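Local coordinates for intracellular protein transport protein USO1 (Saccharomyces cerevisiae S288c, PDB 6LSU) that acts in transport from the endoplasmic reticulum to the Golgi complex as a homodimeric tether, this chain being its armadillo-repeat globular head, at residues 537-542 with 591-596; 556-561 with 597-602. All blocks are in the same frame, centred on the assembly; numbering follows the deposited sequence.

Contact 1. Residues 537-542 with 591-596; sequences ELREIT and FGDFKA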
loop_
_atom_site.group_PDB
_atom_site.type_symbol
_atom_site.label_atom_id
_atom_site.label_comp_id
_atom_site.label_asym_id
_atom_site.label_seq_id
_atom_site.Cartn_x
_atom_site.Cartn_y
_atom_site.Cartn_z
ATOM N N GLU A 537 -28.076 17.326 -8.632
ATOM C CA GLU A 537 -28.571 17.797 -7.316
ATOM C C GLU A 537 -27.426 18.366 -6.491
ATOM O O GLU A 537 -27.656 19.365 -5.780
ATOM C CB GLU A 537 -29.172 16.664 -6.496
ATOM C CG GLU A 537 -30.508 17.018 -5.847
ATOM C CD GLU A 537 -31.677 16.191 -6.372
ATOM O OE1 GLU A 537 -32.656 16.008 -5.609
ATOM O OE2 GLU A 537 -31.605 15.711 -7.545
ATOM N N LEU A 538 -26.260 17.719 -6.516
ATOM C CA LEU A 538 -25.115 18.093 -5.661
ATOM C C LEU A 538 -24.531 19.395 -6.227
ATOM O O LEU A 538 -24.228 20.318 -5.448
ATOM C CB LEU A 538 -24.087 16.957 -5.656
ATOM C CG LEU A 538 -24.554 15.615 -5.099
ATOM C CD1 LEU A 538 -23.570 14.511 -5.484
ATOM C CD2 LEU A 538 -24.704 15.670 -3.590
ATOM N N ARG A 539 -24.365 19.464 -7.546
ATOM C CA ARG A 539 -23.910 20.702 -8.239
ATOM C C ARG A 539 -24.793 21.871 -7.791
ATOM O O ARG A 539 -24.265 22.860 -7.211
ATOM C CB ARG A 539 -23.925 20.487 -9.754
ATOM C CG ARG A 539 -22.807 19.575 -10.244
ATOM C CD ARG A 539 -23.002 19.129 -11.677
ATOM N NE ARG A 539 -21.839 18.500 -12.307
ATOM C CZ ARG A 539 -20.929 19.143 -13.061
ATOM N NH1 ARG A 539 -21.015 20.445 -13.266
ATOM N NH2 ARG A 539 -19.934 18.480 -13.619
ATOM N N GLU A 540 -26.105 21.688 -7.963
ATOM C CA GLU A 540 -27.160 22.678 -7.643
ATOM C C GLU A 540 -27.067 23.140 -6.204
ATOM O O GLU A 540 -27.225 24.317 -6.011
ATOM C CB GLU A 540 -28.545 22.104 -7.940
ATOM C CG GLU A 540 -28.826 22.092 -9.435
ATOM C CD GLU A 540 -28.313 23.337 -10.160
ATOM O OE1 GLU A 540 -27.390 23.186 -11.048
ATOM O OE2 GLU A 540 -28.799 24.461 -9.807
ATOM N N ILE A 541 -26.831 22.259 -5.248
ATOM C CA ILE A 541 -26.706 22.668 -3.817
ATOM C C ILE A 541 -25.496 23.582 -3.652
ATOM O O ILE A 541 -25.522 24.455 -2.767
ATOM C CB ILE A 541 -26.596 21.432 -2.885
ATOM C CG1 ILE A 541 -27.891 20.621 -2.893
ATOM C CG2 ILE A 541 -26.202 21.862 -1.465
ATOM C CD1 ILE A 541 -27.783 19.297 -2.181
ATOM N N THR A 542 -24.420 23.318 -4.387
ATOM C CA THR A 542 -23.123 24.017 -4.196
ATOM C C THR A 542 -23.269 25.379 -4.856
ATOM O O THR A 542 -22.867 26.390 -4.229
ATOM C CB THR A 542 -21.935 23.238 -4.773
ATOM O OG1 THR A 542 -21.837 21.970 -4.123
ATOM C CG2 THR A 542 -20.631 23.997 -4.596
ATOM N N PHE A 591 -18.189 22.720 -17.400
ATOM C CA PHE A 591 -18.283 21.683 -18.466
ATOM C C PHE A 591 -19.580 20.856 -18.311
ATOM O O PHE A 591 -19.796 20.202 -17.259
ATOM C CB PHE A 591 -17.050 20.795 -18.487
ATOM C CG PHE A 591 -16.963 20.020 -19.773
ATOM C CD1 PHE A 591 -17.920 19.070 -20.073
ATOM C CD2 PHE A 591 -15.960 20.276 -20.698
ATOM C CE1 PHE A 591 -17.875 18.377 -21.267
ATOM C CE2 PHE A 591 -15.925 19.581 -21.892
ATOM C CZ PHE A 591 -16.884 18.638 -22.175
ATOM N N GLY A 592 -20.438 20.950 -19.336
ATOM C CA GLY A 592 -21.757 20.305 -19.469
ATOM C C GLY A 592 -22.772 20.808 -18.448
ATOM O O GLY A 592 -23.745 20.077 -18.202
ATOM N N ASP A 593 -22.579 21.982 -17.851
ATOM C CA ASP A 593 -23.521 22.532 -16.843
ATOM C C ASP A 593 -23.914 23.967 -17.280
ATOM O O ASP A 593 -23.257 24.971 -16.913
ATOM C CB ASP A 593 -22.939 22.350 -15.431
ATOM C CG ASP A 593 -23.847 22.787 -14.299
ATOM O OD1 ASP A 593 -24.953 23.231 -14.587
ATOM O OD2 ASP A 593 -23.440 22.686 -13.128
ATOM N N PHE A 594 -24.992 24.051 -18.049
ATOM C CA PHE A 594 -25.631 25.301 -18.548
ATOM C C PHE A 594 -25.886 26.295 -17.402
ATOM O O PHE A 594 -25.479 27.440 -17.524
ATOM C CB PHE A 594 -26.900 24.942 -19.322
ATOM C CG PHE A 594 -26.615 24.335 -20.674
ATOM C CD1 PHE A 594 -26.464 22.965 -20.832
ATOM C CD2 PHE A 594 -26.474 25.138 -21.797
ATOM C CE1 PHE A 594 -26.187 22.416 -22.081
ATOM C CE2 PHE A 594 -26.194 24.591 -23.042
ATOM C CZ PHE A 594 -26.051 23.229 -23.182
ATOM N N LYS A 595 -26.540 25.904 -16.326
ATOM C CA LYS A 595 -26.829 26.838 -15.214
ATOM C C LYS A 595 -25.520 27.356 -14.610
ATOM O O LYS A 595 -25.512 28.498 -14.103
ATOM C CB LYS A 595 -27.664 26.186 -14.104
ATOM C CG LYS A 595 -28.917 25.453 -14.566
ATOM C CD LYS A 595 -30.048 25.454 -13.533
ATOM C CE LYS A 595 -30.872 24.176 -13.515
ATOM N NZ LYS A 595 -31.196 23.700 -14.881
ATOM N N ALA A 596 -24.465 26.538 -14.563
ATOM C CA ALA A 596 -23.174 26.970 -13.988
ATOM C C ALA A 596 -22.523 27.945 -14.960
ATOM O O ALA A 596 -21.854 28.878 -14.461
ATOM C CB ALA A 596 -22.272 25.798 -13.672
#
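Arg-539 and Asp-593 form a salt bridge between helix 535-543 and the start of helix 594-601, within the armadillo-repeat head; the second segment opens ARM 10. With CG set beside the backbone N (chi1 -73°) and the chain extended as far as NE, the arginine runs past Asp-593, the two side chains sliding by in opposite directions. Arg-539 CB lies 4.1 Å from Asp-593 OD2, and Arg-539 CD passes the same oxygen at 3.9 Å. NE turns to another acceptor, the carbonyl oxygen of Phe-528. At the tip, Arg-539 NH1 gives a weak hydrogen bond to Asp-593 OD2 at 3.3 Å, and OD2 comes to the edge of the guanidinium, near its plane, although the carboxylate itself is turned 71° from that plane. NH1 also bonds to Trp-589 O, its stronger partner, so backbone carbonyls help hold this buried guanidinium. Arg-539 NH2 only comes near Phe-591 O, obliquely at 4.0 Å, without a bond. With a leucine in place of Arg-539, Asp-593 would probably be left without its positive mate, and the carbonyls of Phe-528 and Trp-589 without this donor.

At the other carboxylate oxygen, Glu-540 OE1 stands 4.3 Å from Asp-593 OD1, a pairing of like charges. The OE2 of Glu-540 is engaged by Arg-543, while the Lys-595 chain crosses Glu-540 at about a right angle, Lys-595 CD 4.1 Å from Glu-540 OE2. Asp-593 is also the N-cap of helix 594-601: its OD1, not the oxygen facing the arginine, accepts a weak capping bond from Ala-596 N at 3.3 Å.

Contact 2. Residues 556-561 with 597-602; sequences PLKAIQ and TNDFLS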
loop_
_atom_site.group_PDB
_atom_site.type_symbol
_atom_site.label_atom_id
_atom_site.label_comp_id
_atom_site.label_asym_id
_atom_site.label_seq_id
_atom_site.Cartn_x
_atom_site.Cartn_y
_atom_site.Cartn_z
ATOM N N PRO A 556 -26.110 39.707 -1.313
ATOM C CA PRO A 556 -25.099 38.662 -1.032
ATOM C C PRO A 556 -24.632 37.945 -2.313
ATOM O O PRO A 556 -25.277 38.119 -3.345
ATOM C CB PRO A 556 -25.795 37.694 -0.057
ATOM C CG PRO A 556 -27.132 38.352 0.270
ATOM C CD PRO A 556 -27.442 39.223 -0.929
ATOM N N LEU A 557 -23.544 37.165 -2.237
ATOM C CA LEU A 557 -22.792 36.683 -3.437
ATOM C C LEU A 557 -22.768 35.140 -3.546
ATOM O O LEU A 557 -22.266 34.448 -2.616
ATOM C CB LEU A 557 -21.380 37.280 -3.390
ATOM C CG LEU A 557 -20.621 37.304 -4.722
ATOM C CD1 LEU A 557 -21.526 37.710 -5.887
ATOM C CD2 LEU A 557 -19.407 38.219 -4.642
ATOM N N LYS A 558 -23.263 34.621 -4.677
ATOM C CA LYS A 558 -23.419 33.167 -4.967
ATOM C C LYS A 558 -22.051 32.486 -5.154
ATOM O O LYS A 558 -21.057 33.198 -5.362
ATOM C CB LYS A 558 -24.186 32.954 -6.269
ATOM C CG LYS A 558 -25.667 32.660 -6.130
ATOM C CD LYS A 558 -26.317 32.444 -7.495
ATOM C CE LYS A 558 -27.540 31.559 -7.464
ATOM N NZ LYS A 558 -28.358 31.774 -6.245
ATOM N N ALA A 559 -22.011 31.148 -5.140
ATOM C CA ALA A 559 -20.755 30.363 -5.065
ATOM C C ALA A 559 -19.863 30.671 -6.281
ATOM O O ALA A 559 -18.665 31.032 -6.099
ATOM C CB ALA A 559 -21.073 28.884 -4.970
ATOM N N ILE A 560 -20.404 30.524 -7.496
ATOM C CA ILE A 560 -19.590 30.608 -8.730
ATOM C C ILE A 560 -18.998 32.016 -8.905
ATOM O O ILE A 560 -17.930 32.128 -9.516
ATOM C CB ILE A 560 -20.421 30.231 -9.956
ATOM C CG1 ILE A 560 -20.705 28.726 -9.951
ATOM C CG2 ILE A 560 -19.693 30.686 -11.228
ATOM C CD1 ILE A 560 -21.248 28.174 -11.258
ATOM N N GLN A 561 -19.679 33.065 -8.474
ATOM C CA GLN A 561 -19.161 34.452 -8.619
ATOM C C GLN A 561 -18.121 34.708 -7.514
ATOM O O GLN A 561 -17.041 35.202 -7.812
ATOM C CB GLN A 561 -20.308 35.470 -8.618
ATOM C CG GLN A 561 -20.181 36.504 -9.735
ATOM C CD GLN A 561 -20.223 35.864 -11.104
ATOM O OE1 GLN A 561 -19.234 35.832 -11.834
ATOM N NE2 GLN A 561 -21.382 35.332 -11.454
ATOM N N THR A 597 -22.683 27.729 -16.276
ATOM C CA THR A 597 -22.101 28.610 -17.315
ATOM C C THR A 597 -22.794 29.983 -17.230
ATOM O O THR A 597 -22.108 31.005 -17.281
ATOM C CB THR A 597 -22.184 27.992 -18.714
ATOM O OG1 THR A 597 -21.273 26.891 -18.813
ATOM C CG2 THR A 597 -21.795 28.969 -19.806
ATOM N N ASN A 598 -24.104 30.007 -17.031
ATOM C CA ASN A 598 -24.887 31.256 -16.902
ATOM C C ASN A 598 -24.419 32.034 -15.669
ATOM O O ASN A 598 -24.381 33.298 -15.740
ATOM C CB ASN A 598 -26.394 30.993 -16.897
ATOM C CG ASN A 598 -26.895 30.550 -18.256
ATOM O OD1 ASN A 598 -26.121 30.391 -19.200
ATOM N ND2 ASN A 598 -28.192 30.312 -18.368
ATOM N N ASP A 599 -24.084 31.347 -14.583
ATOM C CA ASP A 599 -23.686 32.035 -13.336
ATOM C C ASP A 599 -22.346 32.690 -13.627
ATOM O O ASP A 599 -22.145 33.835 -13.185
ATOM C CB ASP A 599 -23.639 31.084 -12.144
ATOM C CG ASP A 599 -24.993 30.791 -11.535
ATOM O OD1 ASP A 599 -26.022 31.003 -12.225
ATOM O OD2 ASP A 599 -25.005 30.343 -10.382
ATOM N N PHE A 600 -21.484 31.998 -14.384
ATOM C CA PHE A 600 -20.116 32.480 -14.704
ATOM C C PHE A 600 -20.194 33.731 -15.596
ATOM O O PHE A 600 -19.577 34.758 -15.248
ATOM C CB PHE A 600 -19.295 31.377 -15.383
ATOM C CG PHE A 600 -17.892 31.791 -15.749
ATOM C CD1 PHE A 600 -17.044 32.248 -14.756
ATOM C CD2 PHE A 600 -17.447 31.793 -17.065
ATOM C CE1 PHE A 600 -15.739 32.627 -15.045
ATOM C CE2 PHE A 600 -16.160 32.206 -17.375
ATOM C CZ PHE A 600 -15.295 32.590 -16.356
ATOM N N LEU A 601 -20.946 33.622 -16.701
ATOM C CA LEU A 601 -21.161 34.649 -17.773
ATOM C C LEU A 601 -21.899 35.879 -17.243
ATOM O O LEU A 601 -21.933 36.864 -17.937
ATOM C CB LEU A 601 -21.986 34.037 -18.906
ATOM C CG LEU A 601 -21.261 32.989 -19.746
ATOM C CD1 LEU A 601 -22.138 32.505 -20.865
ATOM C CD2 LEU A 601 -19.962 33.483 -20.304
ATOM N N SER A 602 -22.497 35.815 -16.076
ATOM C CA SER A 602 -23.335 36.894 -15.515
ATOM C C SER A 602 -22.455 37.946 -14.856
ATOM O O SER A 602 -23.003 38.707 -14.058
ATOM C CB SER A 602 -24.316 36.342 -14.504
ATOM O OG SER A 602 -23.691 36.249 -13.240
#
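Ile-560 packs against Asp-599 and Phe-600 where ARM 9 meets ARM 10 in the armadillo-repeat head, joining the first turn of helix 559-568 to helix 594-601. The backbones come nearest here, with Ile-560 CA 6.3 Å from Phe-600 CA.

The apolar part is carried by the two branches of the isoleucine. CG1 sits beside the backbone N (chi1 -71°) and carries CD1 to Asp-599 CB, 3.9 Å away, the two side chains crossing at about a right angle. CG2, the other branch, rests against the backbone of Phe-600 and meets Phe-600 CB at 4.2 Å. The Phe-600 side chain also touches Leu-631 and Ala-635 of helix 622-637, and Ile-560 also touches Trp-589.

At the partly exposed margin, Lys-558 approaches Asp-599 with its aliphatic part. The N-cap residue of helix 559-568, it crosses Asp-599 at about a right angle, with Lys-558 CD 3.8 Å from Asp-599 OD2. Lys-558 NZ is 5.5 Å from Asp-599 OD2, too far for a salt bridge, and OD2 pairs instead with Arg-543.

The polar link comes from Gln-561, whose chain bends at chi2 (62°) to bring its amide to helix 594-601. Gln-561 NE2 points at Asp-599 O, but the modelled distance is implausibly short, and at this resolution the bond is doubtful in detail. The same carbonyl is used from within its own segment: Ser-602 OG donates to Asp-599 O over 2.9 Å, lying 33° out of the carbonyl plane.

In the fold
Contacts 1 and 2 have centres about 11 Å apart and share helix 594-601, the first using its N-terminal turn and the second the remainder of the helix and Ser-602 beyond it. Their segments alternate along the chain, and helix 594-601 faces both helix 535-543 and the start of helix 559-568. They also touch directly: Thr-542 O lies 3.2 Å from Ala-559 CB, and Ala-596 O 3.3 Å from Ile-560 CD1. Arg-543 joins them electrostatically, pairing with Glu-540 of contact 1 and Asp-599 of contact 2. Trp-589 packs against Thr-542 and Ala-596 as well as Ala-559 and Ile-560, tying both contacts to helix 577-590.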